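Local coordinates for protein fasciclin-1 (Drosophila melanogaster, PDB 1O70) that mediates neural cell adhesion as a membrane-anchored glycoprotein, represented in this chain by its third and fourth FAS1 domains, at residues 89-94 against 113-118. Numbering follows the deposited sequence.
Sequences DKIRQK and FNVRGE. With NAG (2-acetamido-2-deoxy-beta-D-glucopyranose), chain B; NAG (2-acetamido-2-deoxy-beta-D-glucopyranose), chain C.
I91 meets F113 across the helix-strand interface with both its branches. I91 CD1 stands over the centre of the ring face, a CH-pi contact 4.0 Å from the F113 centroid. A chi1 of -62° sets I91 CG1 beside the backbone N and leaves I91 CG2 anti to it, against F113 CB. Beta branching suits this buried spot: the I91 CG2 methyl also reaches V115 CG2, at 4.2 Å, while the other branch covers the ring. The next residue, R92, lays its aliphatic stem across V115, with R92 CG 3.7 Å from V115 CG1, and the same methyl lies over one face of the guanidinium. The chain bends at chi2, and R92 NH2 donates to G117 O at 2.9 Å, nearly straight at 164°, meeting a lone pair of the carbonyl oxygen, which lies in the guanidinium plane. The positive phi of G117 favours glycine. A leucine here in place of R92 would probably leave the G117 carbonyl without this donor. N114 and R116 leave the strand on the side away from the helix, where N114 ND2 hydrogen-bonds a sugar of the N132-linked glycan. With segment axes at about 100°, a short helix thus packs across the mixed sheet of the FAS1 fold.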
loop_
_atom_site.group_PDB
_atom_site.type_symbol
_atom_site.label_atom_id
_atom_site.label_comp_id
_atom_site.label_asym_id
_atom_site.label_seq_id
_atom_site.Cartn_x
_atom_site.Cartn_y
_atom_site.Cartn_z
ATOM N N ASP A 89 17.952 -8.430 -11.693
ATOM C CA ASP A 89 18.804 -7.373 -12.214
ATOM C C ASP A 89 18.021 -6.156 -12.673
ATOM O O ASP A 89 18.356 -5.027 -12.314
ATOM C CB ASP A 89 19.673 -7.878 -13.378
ATOM C CG ASP A 89 20.738 -8.866 -12.932
ATOM O OD1 ASP A 89 21.205 -8.763 -11.768
ATOM O OD2 ASP A 89 21.124 -9.737 -13.755
ATOM N N LYS A 90 16.983 -6.382 -13.473
ATOM C CA LYS A 90 16.172 -5.283 -13.983
ATOM C C LYS A 90 15.500 -4.521 -12.826
ATOM O O LYS A 90 15.411 -3.295 -12.858
ATOM C CB LYS A 90 15.120 -5.813 -14.967
ATOM C CG LYS A 90 14.332 -4.728 -15.698
ATOM C CD LYS A 90 15.221 -3.933 -16.639
ATOM C CE LYS A 90 14.515 -2.700 -17.195
ATOM N NZ LYS A 90 15.441 -1.921 -18.085
ATOM N N ILE A 91 15.050 -5.248 -11.806
ATOM C CA ILE A 91 14.412 -4.629 -10.657
ATOM C C ILE A 91 15.419 -3.726 -9.944
ATOM O O ILE A 91 15.099 -2.586 -9.599
ATOM C CB ILE A 91 13.862 -5.701 -9.673
ATOM C CG1 ILE A 91 12.804 -6.553 -10.371
ATOM C CG2 ILE A 91 13.220 -5.035 -8.463
ATOM C CD1 ILE A 91 12.326 -7.722 -9.555
ATOM N N ARG A 92 16.632 -4.231 -9.725
ATOM C CA ARG A 92 17.680 -3.435 -9.077
ATOM C C ARG A 92 17.880 -2.126 -9.822
ATOM O O ARG A 92 17.877 -1.052 -9.226
ATOM C CB ARG A 92 19.021 -4.169 -9.080
ATOM C CG ARG A 92 19.310 -4.983 -7.846
ATOM C CD ARG A 92 20.775 -4.820 -7.432
ATOM N NE ARG A 92 21.129 -5.726 -6.341
ATOM C CZ ARG A 92 21.249 -7.040 -6.485
ATOM N NH1 ARG A 92 21.054 -7.595 -7.674
ATOM N NH2 ARG A 92 21.544 -7.798 -5.438
ATOM N N GLN A 93 18.071 -2.235 -11.134
ATOM C CA GLN A 93 18.298 -1.077 -11.988
ATOM C C GLN A 93 17.181 -0.052 -11.951
ATOM O O GLN A 93 17.436 1.143 -11.818
ATOM C CB GLN A 93 18.508 -1.526 -13.428
ATOM C CG GLN A 93 19.700 -2.434 -13.606
ATOM C CD GLN A 93 19.877 -2.882 -15.043
ATOM O OE1 GLN A 93 19.975 -2.056 -15.951
ATOM N NE2 GLN A 93 19.922 -4.197 -15.257
ATOM N N LYS A 94 15.944 -0.516 -12.085
ATOM C CA LYS A 94 14.807 0.386 -12.082
ATOM C C LYS A 94 14.656 1.152 -10.770
ATOM O O LYS A 94 14.112 2.250 -10.758
ATOM C CB LYS A 94 13.520 -0.379 -12.381
ATOM C CG LYS A 94 13.484 -1.005 -13.765
ATOM C CD LYS A 94 12.075 -1.442 -14.134
ATOM C CE LYS A 94 11.165 -0.234 -14.338
ATOM N NZ LYS A 94 9.755 -0.610 -14.620
ATOM N N PHE A 113 9.410 -2.908 -5.622
ATOM C CA PHE A 113 10.290 -3.790 -4.881
ATOM C C PHE A 113 11.364 -3.062 -4.098
ATOM O O PHE A 113 11.632 -1.878 -4.310
ATOM C CB PHE A 113 10.988 -4.768 -5.840
ATOM C CG PHE A 113 10.053 -5.539 -6.730
ATOM C CD1 PHE A 113 9.423 -4.920 -7.798
ATOM C CD2 PHE A 113 9.797 -6.884 -6.492
ATOM C CE1 PHE A 113 8.549 -5.626 -8.619
ATOM C CE2 PHE A 113 8.923 -7.598 -7.308
ATOM C CZ PHE A 113 8.299 -6.962 -8.373
ATOM N N ASN A 114 11.980 -3.801 -3.189
ATOM C CA ASN A 114 13.077 -3.294 -2.396
ATOM C C ASN A 114 14.140 -4.378 -2.448
ATOM O O ASN A 114 13.850 -5.546 -2.175
ATOM C CB ASN A 114 12.669 -3.061 -0.948
ATOM C CG ASN A 114 13.824 -2.553 -0.109
ATOM O OD1 ASN A 114 14.428 -1.531 -0.430
ATOM N ND2 ASN A 114 14.140 -3.264 0.966
ATOM N N VAL A 115 15.364 -3.994 -2.805
ATOM C CA VAL A 115 16.473 -4.936 -2.903
ATOM C C VAL A 115 17.589 -4.620 -1.917
ATOM O O VAL A 115 18.050 -3.481 -1.842
ATOM C CB VAL A 115 17.081 -4.943 -4.322
ATOM C CG1 VAL A 115 18.278 -5.882 -4.364
ATOM C CG2 VAL A 115 16.032 -5.371 -5.349
ATOM N N ARG A 116 18.014 -5.634 -1.166
ATOM C CA ARG A 116 19.097 -5.501 -0.190
ATOM C C ARG A 116 20.190 -6.534 -0.457
ATOM O O ARG A 116 19.900 -7.650 -0.887
ATOM C CB ARG A 116 18.586 -5.737 1.226
ATOM C CG ARG A 116 17.610 -4.729 1.756
ATOM C CD ARG A 116 16.922 -5.333 2.972
ATOM N NE ARG A 116 17.900 -5.903 3.897
ATOM C CZ ARG A 116 17.592 -6.725 4.895
ATOM N NH1 ARG A 116 16.327 -7.078 5.096
ATOM N NH2 ARG A 116 18.547 -7.183 5.699
ATOM N N GLY A 117 21.436 -6.156 -0.179
ATOM C CA GLY A 117 22.568 -7.053 -0.362
ATOM C C GLY A 117 22.832 -7.510 -1.784
ATOM O O GLY A 117 22.192 -7.041 -2.724
ATOM N N GLU A 118 23.796 -8.417 -1.945
ATOM C CA GLU A 118 24.128 -8.945 -3.266
ATOM C C GLU A 118 24.470 -10.429 -3.195
ATOM O O GLU A 118 24.551 -11.013 -2.114
ATOM C CB GLU A 118 25.308 -8.191 -3.887
ATOM C CG GLU A 118 25.192 -6.680 -3.854
ATOM C CD GLU A 118 25.421 -6.133 -2.461
ATOM O OE1 GLU A 118 26.370 -6.603 -1.796
ATOM O OE2 GLU A 118 24.667 -5.234 -2.039
HETATM C C1 NAG B . 13.543 -3.599 5.578
HETATM C C2 NAG B . 14.695 -4.178 6.373
HETATM C C3 NAG B . 15.577 -3.035 6.876
HETATM C C4 NAG B . 16.038 -2.198 5.665
HETATM C C5 NAG B . 14.849 -1.757 4.793
HETATM C C6 NAG B . 15.342 -1.144 3.488
HETATM C C7 NAG B . 14.416 -6.253 7.562
HETATM C C8 NAG B . 14.852 -6.811 8.909
HETATM N N2 NAG B . 14.184 -4.946 7.491
HETATM O O3 NAG B . 16.683 -3.570 7.571
HETATM O O4 NAG B . 16.777 -1.055 6.080
HETATM O O5 NAG B . 14.031 -2.890 4.431
HETATM O O6 NAG B . 16.230 -2.036 2.819
HETATM O O7 NAG B . 14.292 -7.002 6.595
HETATM C C1 NAG C . 8.967 -5.226 3.494
HETATM C C2 NAG C . 9.733 -4.036 2.922
HETATM C C3 NAG C . 11.208 -4.166 3.312
HETATM C C4 NAG C . 11.361 -4.309 4.839
HETATM C C5 NAG C . 10.455 -5.453 5.338
HETATM C C6 NAG C . 10.435 -5.624 6.840
HETATM C C7 NAG C . 9.029 -3.002 0.863
HETATM C C8 NAG C . 8.990 -3.043 -0.658
HETATM N N2 NAG C . 9.616 -4.022 1.480
HETATM O O3 NAG C . 11.945 -3.058 2.825
HETATM O O4 NAG C . 12.732 -4.628 5.151
HETATM O O5 NAG C . 9.093 -5.241 4.918
HETATM O O6 NAG C . 10.149 -4.391 7.484
HETATM O O7 NAG C . 8.530 -2.059 1.468
#